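Local coordinates for protein SsfX3 (Streptomyces sp. SF2575, PDB 3SKV) that probably transfers a salicylyl group onto a tetracycline intermediate during antibiotic biosynthesis, using a GDSL-family acyltransferase domain, at residues A[240-250]-A[276-287]. The protein carries 1 engineered substitution. Sequence-based numbering, arbitrary orientation.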
loop_
_atom_site.group_PDB
_atom_site.type_symbol
_atom_site.label_atom_id
_atom_site.label_comp_id
_atom_site.label_asym_id
_atom_site.label_seq_id
_atom_site.Cartn_x
_atom_site.Cartn_y
_atom_site.Cartn_z
ATOM N N ILE A 240 -3.384 -12.629 3.797
ATOM C CA ILE A 240 -1.969 -12.544 4.139
ATOM C C ILE A 240 -1.332 -13.936 4.145
ATOM O O ILE A 240 -0.259 -14.119 3.557
ATOM C CB ILE A 240 -1.761 -11.800 5.476
ATOM C CG1 ILE A 240 -2.198 -10.320 5.351
ATOM C CG2 ILE A 240 -0.294 -11.926 5.941
ATOM C CD1 ILE A 240 -2.352 -9.554 6.649
ATOM N N ARG A 241 -2.001 -14.907 4.790
ATOM C CA ARG A 241 -1.571 -16.295 4.893
ATOM C C ARG A 241 -1.374 -16.915 3.497
ATOM O O ARG A 241 -0.422 -17.677 3.294
ATOM C CB ARG A 241 -2.646 -17.095 5.658
ATOM C CG ARG A 241 -2.338 -18.569 5.822
ATOM C CD ARG A 241 -3.548 -19.415 6.126
ATOM N NE ARG A 241 -4.548 -19.313 5.075
ATOM C CZ ARG A 241 -5.808 -19.703 5.205
ATOM N NH1 ARG A 241 -6.249 -20.180 6.367
ATOM N NH2 ARG A 241 -6.651 -19.575 4.195
ATOM N N ASP A 242 -2.296 -16.600 2.554
ATOM C CA ASP A 242 -2.282 -17.160 1.211
ATOM C C ASP A 242 -1.408 -16.396 0.199
ATOM O O ASP A 242 -1.267 -16.816 -0.940
ATOM C CB ASP A 242 -3.729 -17.398 0.731
ATOM C CG ASP A 242 -4.533 -18.376 1.610
ATOM O OD1 ASP A 242 -3.918 -19.298 2.200
ATOM O OD2 ASP A 242 -5.771 -18.207 1.717
ATOM N N LEU A 243 -0.762 -15.323 0.640
ATOM C CA LEU A 243 0.118 -14.471 -0.165
ATOM C C LEU A 243 1.604 -14.798 0.116
ATOM O O LEU A 243 1.907 -15.147 1.252
ATOM C CB LEU A 243 -0.166 -13.014 0.236
ATOM C CG LEU A 243 -0.874 -12.060 -0.736
ATOM C CD1 LEU A 243 -1.616 -12.758 -1.813
ATOM C CD2 LEU A 243 -1.793 -11.131 -0.016
ATOM N N PRO A 244 2.557 -14.675 -0.859
ATOM C CA PRO A 244 3.984 -14.892 -0.506
ATOM C C PRO A 244 4.472 -13.732 0.384
ATOM O O PRO A 244 4.068 -12.563 0.175
ATOM C CB PRO A 244 4.704 -14.893 -1.860
ATOM C CG PRO A 244 3.830 -14.128 -2.781
ATOM C CD PRO A 244 2.406 -14.229 -2.269
ATOM N N ALA A 245 5.297 -14.052 1.401
ATOM C CA ALA A 245 5.778 -13.022 2.323
ATOM C C ALA A 245 7.069 -13.388 2.987
ATOM O O ALA A 245 7.215 -14.490 3.535
ATOM C CB ALA A 245 4.730 -12.745 3.389
ATOM N N ASP A 246 7.981 -12.428 3.008
ATOM C CA ASP A 246 9.271 -12.583 3.668
ATOM C C ASP A 246 9.333 -11.670 4.874
ATOM O O ASP A 246 10.171 -11.887 5.732
ATOM C CB ASP A 246 10.409 -12.306 2.698
ATOM C CG ASP A 246 10.443 -13.321 1.592
ATOM O OD1 ASP A 246 10.937 -14.451 1.838
ATOM O OD2 ASP A 246 9.915 -13.022 0.494
ATOM N N LEU A 247 8.413 -10.685 4.954
ATOM C CA LEU A 247 8.258 -9.702 6.032
ATOM C C LEU A 247 6.798 -9.285 6.061
ATOM O O LEU A 247 6.248 -8.915 5.022
ATOM C CB LEU A 247 9.125 -8.465 5.748
ATOM C CG LEU A 247 9.566 -7.526 6.888
ATOM C CD1 LEU A 247 9.385 -6.057 6.528
ATOM C CD2 LEU A 247 9.038 -7.910 8.279
ATOM N N ILE A 248 6.163 -9.376 7.239
ATOM C CA ILE A 248 4.782 -8.973 7.443
ATOM C C ILE A 248 4.718 -7.916 8.534
ATOM O O ILE A 248 5.251 -8.123 9.614
ATOM C CB ILE A 248 3.849 -10.180 7.739
ATOM C CG1 ILE A 248 3.908 -11.218 6.606
ATOM C CG2 ILE A 248 2.384 -9.713 8.022
ATOM C CD1 ILE A 248 3.497 -12.639 6.981
ATOM N N SER A 249 4.040 -6.797 8.266
ATOM C CA SER A 249 3.844 -5.753 9.276
ATOM C C SER A 249 2.389 -5.418 9.351
ATOM O O SER A 249 1.731 -5.265 8.320
ATOM C CB SER A 249 4.711 -4.515 9.018
ATOM O OG SER A 249 4.650 -3.996 7.700
ATOM N N LEU A 250 1.867 -5.398 10.589
ATOM C CA LEU A 250 0.474 -5.116 10.924
ATOM C C LEU A 250 0.403 -3.944 11.880
ATOM O O LEU A 250 0.994 -4.018 12.956
ATOM C CB LEU A 250 -0.185 -6.349 11.619
ATOM C CG LEU A 250 0.075 -7.770 11.047
ATOM C CD1 LEU A 250 -0.461 -8.807 11.977
ATOM C CD2 LEU A 250 -0.561 -7.957 9.661
ATOM N N ILE A 276 -3.566 -17.504 12.166
ATOM C CA ILE A 276 -4.018 -17.817 10.812
ATOM C C ILE A 276 -2.837 -17.638 9.843
ATOM O O ILE A 276 -2.603 -18.498 8.999
ATOM C CB ILE A 276 -5.256 -16.953 10.387
ATOM C CG1 ILE A 276 -6.521 -17.360 11.184
ATOM C CG2 ILE A 276 -5.503 -17.017 8.837
ATOM C CD1 ILE A 276 -7.631 -16.238 11.192
ATOM N N ILE A 277 -2.095 -16.531 9.976
ATOM C CA ILE A 277 -0.932 -16.218 9.131
ATOM C C ILE A 277 0.149 -17.313 9.287
ATOM O O ILE A 277 0.716 -17.775 8.289
ATOM C CB ILE A 277 -0.390 -14.819 9.535
ATOM C CG1 ILE A 277 -1.369 -13.683 9.094
ATOM C CG2 ILE A 277 1.042 -14.612 9.015
ATOM C CD1 ILE A 277 -1.042 -12.260 9.711
ATOM N N ARG A 278 0.398 -17.727 10.559
ATOM C CA ARG A 278 1.395 -18.701 10.950
ATOM C C ARG A 278 1.170 -20.092 10.377
ATOM O O ARG A 278 2.120 -20.884 10.341
ATOM C CB ARG A 278 1.560 -18.751 12.478
ATOM C CG ARG A 278 2.406 -17.611 13.037
ATOM C CD ARG A 278 3.882 -17.954 13.017
ATOM N NE ARG A 278 4.671 -16.844 13.547
ATOM C CZ ARG A 278 5.407 -15.997 12.829
ATOM N NH1 ARG A 278 5.476 -16.117 11.505
ATOM N NH2 ARG A 278 6.074 -15.017 13.426
ATOM N N GLU A 279 -0.062 -20.399 9.907
ATOM C CA GLU A 279 -0.344 -21.697 9.296
ATOM C C GLU A 279 0.522 -21.888 8.042
ATOM O O GLU A 279 1.013 -22.991 7.832
ATOM C CB GLU A 279 -1.818 -21.824 8.929
ATOM C CG GLU A 279 -2.771 -21.880 10.095
ATOM C CD GLU A 279 -4.237 -21.632 9.768
ATOM O OE1 GLU A 279 -4.583 -21.434 8.580
ATOM O OE2 GLU A 279 -5.048 -21.628 10.719
ATOM N N ARG A 280 0.727 -20.808 7.241
ATOM C CA ARG A 280 1.513 -20.825 6.000
ATOM C C ARG A 280 2.831 -20.032 6.062
ATOM O O ARG A 280 3.696 -20.242 5.216
ATOM C CB ARG A 280 0.659 -20.476 4.757
ATOM C CG ARG A 280 -0.672 -21.247 4.688
ATOM C CD ARG A 280 -0.920 -22.001 3.410
ATOM N NE ARG A 280 -1.551 -21.217 2.357
ATOM C CZ ARG A 280 -1.230 -21.299 1.066
ATOM N NH1 ARG A 280 -0.243 -22.094 0.667
ATOM N NH2 ARG A 280 -1.884 -20.576 0.167
ATOM N N HIS A 281 3.005 -19.162 7.078
ATOM C CA HIS A 281 4.228 -18.395 7.320
ATOM C C HIS A 281 4.686 -18.697 8.756
ATOM O O HIS A 281 4.528 -17.849 9.639
ATOM C CB HIS A 281 3.999 -16.880 7.104
ATOM C CG HIS A 281 3.458 -16.530 5.761
ATOM N ND1 HIS A 281 4.157 -16.823 4.599
ATOM C CD2 HIS A 281 2.287 -15.940 5.432
ATOM C CE1 HIS A 281 3.391 -16.409 3.609
ATOM N NE2 HIS A 281 2.263 -15.859 4.058
ATOM N N PRO A 282 5.211 -19.908 9.036
ATOM C CA PRO A 282 5.569 -20.241 10.433
ATOM C C PRO A 282 6.760 -19.511 11.029
ATOM O O PRO A 282 6.825 -19.378 12.250
ATOM C CB PRO A 282 5.812 -21.751 10.393
ATOM C CG PRO A 282 6.224 -22.033 8.997
ATOM C CD PRO A 282 5.461 -21.063 8.137
ATOM N N LEU A 283 7.710 -19.078 10.198
ATOM C CA LEU A 283 8.957 -18.444 10.644
ATOM C C LEU A 283 9.153 -17.002 10.144
ATOM O O LEU A 283 10.102 -16.327 10.554
ATOM C CB LEU A 283 10.148 -19.327 10.190
ATOM C CG LEU A 283 10.727 -20.459 11.087
ATOM C CD1 LEU A 283 9.760 -20.998 12.170
ATOM C CD2 LEU A 283 11.237 -21.591 10.217
ATOM N N THR A 284 8.273 -16.545 9.258
ATOM C CA THR A 284 8.324 -15.198 8.694
ATOM C C THR A 284 8.246 -14.139 9.797
ATOM O O THR A 284 7.359 -14.227 10.656
ATOM C CB THR A 284 7.167 -15.030 7.684
ATOM O OG1 THR A 284 7.271 -16.059 6.707
ATOM C CG2 THR A 284 7.139 -13.648 7.000
ATOM N N PRO A 285 9.138 -13.118 9.782
ATOM C CA PRO A 285 9.029 -12.049 10.799
ATOM C C PRO A 285 7.704 -11.296 10.677
ATOM O O PRO A 285 7.374 -10.785 9.609
ATOM C CB PRO A 285 10.232 -11.124 10.484
ATOM C CG PRO A 285 11.102 -11.880 9.550
ATOM C CD PRO A 285 10.252 -12.860 8.840
ATOM N N ILE A 286 6.924 -11.287 11.764
ATOM C CA ILE A 286 5.655 -10.571 11.877
ATOM C C ILE A 286 5.892 -9.431 12.857
ATOM O O ILE A 286 6.297 -9.655 14.015
ATOM C CB ILE A 286 4.449 -11.462 12.304
ATOM C CG1 ILE A 286 4.151 -12.574 11.255
ATOM C CG2 ILE A 286 3.190 -10.575 12.548
ATOM C CD1 ILE A 286 3.141 -13.579 11.738
ATOM N N VAL A 287 5.677 -8.206 12.377
ATOM C CA VAL A 287 5.843 -7.003 13.165
ATOM C C VAL A 287 4.478 -6.502 13.554
ATOM O O VAL A 287 3.662 -6.126 12.712
ATOM C CB VAL A 287 6.712 -5.954 12.438
ATOM C CG1 VAL A 287 6.854 -4.711 13.270
ATOM C CG2 VAL A 287 8.076 -6.534 12.107
HETATM O O HOH W 1 -1.898 -19.165 -2.129
HETATM O O HOH W 2 7.638 -16.958 4.071
#
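Two neighbouring helix-to-strand turns of the parallel sheet in the GDSL/SGNH domain meet here, with Ile-248 pairing with Ile-286 and Ser-249 with Val-287 at the strand starts. The parallel ladder runs from Ile-248 N to Pro-285 O (3.0 Å), from Val-287 N to Ile-248 O and from Leu-250 N to Val-287 O, all three nearly straight. Between the two helix ends and this ladder stands the His-281 ring. Its NE2 donates to Ile-240 O (3.1 Å), lying almost in the ring plane but with a bent N-H...O angle of 144°; Leu-243 N reaches the same oxygen from the opposite face of the carbonyl. Leu-243 O is 2.9 Å from His-281 NE2 at the ring edge, while Ala-245 CB covers one ring face in a CH-pi contact, 4.1 Å from the centroid. The bond from NE2 ties the 276-287 turn to the backbone carbonyl of Ile-240. Next to the ring, Ile-248 CD1 lies 3.7 Å from Ile-277 CG2 and also touches Thr-284 CG2, the methyl set anti to the threonine backbone N. At the more open end, a salt-bridge network centres on Asp-242 OD1. Arg-280 grips that one oxygen side-on: NE meets the anti lone pair of Asp-242 OD1 at 3.1 Å, and NH2 comes from above the carboxylate plane. Arg-241, bent at chi3 (59°), gives NE to OD1 and NH2 to OD2 of Asp-242 and sends NH1 to Glu-279 OE1 (3.0 Å), so carboxylates probably offset the closeness of the two guanidinium groups. A water joins Ala-245 O to Thr-284 OG1. Strand 187-192 flanks 247-252 on the side away from 286-290; Met-375 of helix 361-377 packs against Leu-247, Ser-249 and Val-287, and Phe-273 of helix 266-278 against Ile-240 and Leu-250.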